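D-glycero-beta-D-manno-heptose-1,7-bisphosphate 7-phosphatase (Mesorhizobium loti, PDB 2O2X) removes the C-7 phosphate from D-glycero-beta-D-manno-heptose 1,7-bisphosphate in a magnesium-dependent step of ADP-heptose biosynthesis. Local coordinates at residues A53-R58 with G99-L104. Numbering follows the deposited sequence.
Sequences AEIVLR and GRVLEL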
ATOM      1  N   ALA A  53       1.155  13.518 -15.186  1.00 12.57           N
ATOM      2  CA  ALA A  53       2.357  14.305 -15.448  1.00 13.65           C
ATOM      3  C   ALA A  53       3.032  14.871 -14.185  1.00 13.86           C
ATOM      4  O   ALA A  53       4.221  15.193 -14.202  1.00 16.47           O
ATOM      5  CB  ALA A  53       2.024  15.447 -16.414  1.00 15.08           C
ATOM      6  N   GLU A  54       2.278  14.992 -13.113  1.00 14.12           N
ATOM      7  CA  GLU A  54       2.785  15.563 -11.852  1.00 15.23           C
ATOM      8  C   GLU A  54       3.382  14.494 -10.937  1.00 15.99           C
ATOM      9  O   GLU A  54       3.984  14.823  -9.917  1.00 17.38           O
ATOM     10  CB  GLU A  54       1.664  16.302 -11.122  1.00 16.86           C
ATOM     11  CG  GLU A  54       1.187  17.524 -11.869  1.00 18.39           C
ATOM     12  CD  GLU A  54       0.052  18.285 -11.167  1.00 21.38           C
ATOM     13  OE1 GLU A  54      -0.452  17.825 -10.101  1.00 21.94           O
ATOM     14  OE2 GLU A  54      -0.310  19.373 -11.686  1.00 27.79           O
ATOM     15  N   ILE A  55       3.224  13.222 -11.289  1.00 14.13           N
ATOM     16  CA  ILE A  55       3.714  12.142 -10.400  1.00 14.40           C
ATOM     17  C   ILE A  55       5.242  12.109 -10.341  1.00 14.27           C
ATOM     18  O   ILE A  55       5.931  12.111 -11.377  1.00 14.23           O
ATOM     19  CB  ILE A  55       3.164  10.783 -10.869  1.00 12.69           C
ATOM     20  CG1 ILE A  55       1.668  10.702 -10.581  1.00 15.50           C
ATOM     21  CG2 ILE A  55       3.900   9.604 -10.225  1.00 15.27           C
ATOM     22  CD1 ILE A  55       1.313  10.432  -9.089  1.00 17.66           C
ATOM     23  N   VAL A  56       5.765  12.053  -9.115  1.00 13.03           N
ATOM     24  CA  VAL A  56       7.190  11.899  -8.851  1.00 12.95           C
ATOM     25  C   VAL A  56       7.362  10.830  -7.786  1.00  9.80           C
ATOM     26  O   VAL A  56       6.711  10.902  -6.758  1.00 10.86           O
ATOM     27  CB  VAL A  56       7.771  13.225  -8.324  1.00 14.84           C
ATOM     28  CG1 VAL A  56       9.226  13.088  -7.944  1.00 18.94           C
ATOM     29  CG2 VAL A  56       7.591  14.304  -9.371  1.00 18.03           C
ATOM     30  N   LEU A  57       8.247   9.873  -8.031  1.00 11.16           N
ATOM     31  CA  LEU A  57       8.552   8.853  -7.037  1.00 10.51           C
ATOM     32  C   LEU A  57       9.299   9.424  -5.843  1.00 11.67           C
ATOM     33  O   LEU A  57      10.064  10.389  -5.969  1.00 12.16           O
ATOM     34  CB  LEU A  57       9.365   7.739  -7.642  1.00 11.64           C
ATOM     35  CG  LEU A  57       8.744   6.926  -8.773  1.00 11.88           C
ATOM     36  CD1 LEU A  57       9.637   5.794  -9.123  1.00 12.20           C
ATOM     37  CD2 LEU A  57       7.388   6.426  -8.397  1.00 14.74           C
ATOM     38  N   ARG A  58       9.072   8.829  -4.675  1.00 10.17           N
ATOM     39  CA  ARG A  58       9.932   9.033  -3.504  1.00  9.78           C
ATOM     40  C   ARG A  58      11.076   8.031  -3.595  1.00 11.06           C
ATOM     41  O   ARG A  58      10.877   6.833  -3.389  1.00 10.59           O
ATOM     42  CB  ARG A  58       9.146   8.877  -2.205  1.00 10.62           C
ATOM     43  CG  ARG A  58       8.036   9.893  -2.030  1.00 10.68           C
ATOM     44  CD  ARG A  58       7.340   9.793  -0.706  1.00  9.51           C
ATOM     45  NE  ARG A  58       8.216  10.123   0.437  1.00  9.16           N
ATOM     46  CZ  ARG A  58       8.801   9.254   1.245  1.00  9.85           C
ATOM     47  NH1 ARG A  58       8.625   7.935   1.131  1.00  9.35           N
ATOM     48  NH2 ARG A  58       9.581   9.715   2.206  1.00 10.29           N
ATOM     49  N   GLY A  99      -1.079   3.946 -13.287  1.00  9.68           N
ATOM     50  CA  GLY A  99      -0.254   3.399 -14.349  1.00 11.00           C
ATOM     51  C   GLY A  99       1.079   4.103 -14.494  1.00 10.61           C
ATOM     52  O   GLY A  99       2.097   3.466 -14.703  1.00 11.99           O
ATOM     53  N   ARG A 100       1.060   5.421 -14.360  1.00 10.83           N
ATOM     54  CA  ARG A 100       2.293   6.207 -14.425  1.00 10.63           C
ATOM     55  C   ARG A 100       3.243   5.864 -13.257  1.00 10.22           C
ATOM     56  O   ARG A 100       4.455   5.730 -13.429  1.00 11.27           O
ATOM     57  CB  ARG A 100       1.991   7.725 -14.493  1.00 11.78           C
ATOM     58  CG  ARG A 100       3.207   8.605 -14.488  1.00 13.18           C
ATOM     59  CD  ARG A 100       4.105   8.327 -15.644  1.00 14.70           C
ATOM     60  NE  ARG A 100       5.179   9.312 -15.773  1.00 15.56           N
ATOM     61  CZ  ARG A 100       6.224   9.167 -16.588  1.00 19.08           C
ATOM     62  NH1 ARG A 100       6.364   8.089 -17.335  1.00 24.77           N
ATOM     63  NH2 ARG A 100       7.150  10.111 -16.631  1.00 25.71           N
ATOM     64  N   VAL A 101       2.687   5.669 -12.067  1.00  9.20           N
ATOM     65  CA  VAL A 101       3.502   5.275 -10.910  1.00  9.99           C
ATOM     66  C   VAL A 101       4.173   3.942 -11.218  1.00 10.24           C
ATOM     67  O   VAL A 101       5.374   3.796 -11.014  1.00 11.16           O
ATOM     68  CB  VAL A 101       2.650   5.204  -9.599  1.00 10.62           C
ATOM     69  CG1 VAL A 101       3.421   4.549  -8.488  1.00 10.56           C
ATOM     70  CG2 VAL A 101       2.191   6.614  -9.162  1.00 10.56           C
ATOM     71  N   LEU A 102       3.409   2.970 -11.709  1.00 10.16           N
ATOM     72  CA  LEU A 102       3.976   1.643 -12.023  1.00 10.90           C
ATOM     73  C   LEU A 102       5.027   1.717 -13.148  1.00 11.87           C
ATOM     74  O   LEU A 102       6.034   1.007 -13.105  1.00 12.32           O
ATOM     75  CB  LEU A 102       2.884   0.614 -12.349  1.00 12.69           C
ATOM     76  CG  LEU A 102       1.874   0.355 -11.216  1.00 18.11           C
ATOM     77  CD1 LEU A 102       1.006  -0.850 -11.505  1.00 19.83           C
ATOM     78  CD2 LEU A 102       2.494   0.237  -9.835  1.00 21.05           C
ATOM     79  N   GLU A 103       4.805   2.587 -14.129  1.00 11.52           N
ATOM     80  CA  GLU A 103       5.813   2.808 -15.191  1.00 12.74           C
ATOM     81  C   GLU A 103       7.112   3.385 -14.662  1.00 12.82           C
ATOM     82  O   GLU A 103       8.207   2.920 -15.013  1.00 12.15           O
ATOM     83  CB  GLU A 103       5.240   3.700 -16.298  1.00 13.48           C
ATOM     84  CG  GLU A 103       6.238   4.067 -17.381  1.00 18.57           C
ATOM     85  CD  GLU A 103       6.928   2.868 -18.052  1.00 32.68           C
ATOM     86  OE1 GLU A 103       6.395   1.730 -18.025  1.00 29.85           O
ATOM     87  OE2 GLU A 103       8.021   3.086 -18.629  1.00 37.55           O
ATOM     88  N   LEU A 104       7.007   4.380 -13.791  1.00 12.11           N
ATOM     89  CA  LEU A 104       8.206   4.938 -13.182  1.00 12.17           C
ATOM     90  C   LEU A 104       8.948   3.907 -12.335  1.00 11.47           C
ATOM     91  O   LEU A 104      10.187   3.853 -12.317  1.00 12.16           O
ATOM     92  CB  LEU A 104       7.873   6.181 -12.364  1.00 10.94           C
ATOM     93  CG  LEU A 104       7.441   7.400 -13.186  1.00 14.05           C
ATOM     94  CD1 LEU A 104       6.854   8.429 -12.275  1.00 14.76           C
ATOM     95  CD2 LEU A 104       8.628   7.945 -13.948  1.00 19.50           C
TER
HETATM   96  O   HOH W   1       5.012  11.805 -14.047  1.00 16.01           O
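Ile55 and Leu57 of segment 53-58 lie against Arg100, Val101 and Leu104 on helix 91-107, near the surface of a HAD-like phosphatase of Rossmann-like fold. The segment belongs to the long connection between strand 34-36 and helix 62-71; Val56 and Arg58 share backbone hydrogen bonds with Val44 and Ile42 of its earlier part, while Ile55 and Leu57, alternating with them, point to the helix. Arg100 suits the border of the contact, its aliphatic part serving as an apolar surface and its head as a donor. Arg100 CG lies 4.2 Å from Ile55 CB, while Arg100 NE donates a hydrogen bond to a water oxygen at 3.0 Å. That water, at the edge of the guanidinium and in its plane, donates to Ile55 O, at 2.8 Å, and so bridges the helix and the loop backbone. Val101 is buried; short and branched, it touches Ile55 and also Ile42 and Asn43 of the loop. Val101 CG2 meets Ile55 CG2 at 3.6 Å, the two side chains crossing at about a right angle. The side chains of Val101 and Ile55 also come close to Arg38 and Asp39, respectively, assigned by similarity to substrate and magnesium binding, which places the contact beside the probable active site. Leu104 is long and branched enough to serve three neighbours. Leu104 CB meets Leu57 CD1 at 3.7 Å, and Leu104 CD1 reaches Ile55 CG2 at 3.8 Å. With CG beside its own backbone N (chi1 -69°), the side chain leans back toward the preceding turn, where Leu104 CD2 rests 3.7 Å above the centre of the Arg100 guanidinium.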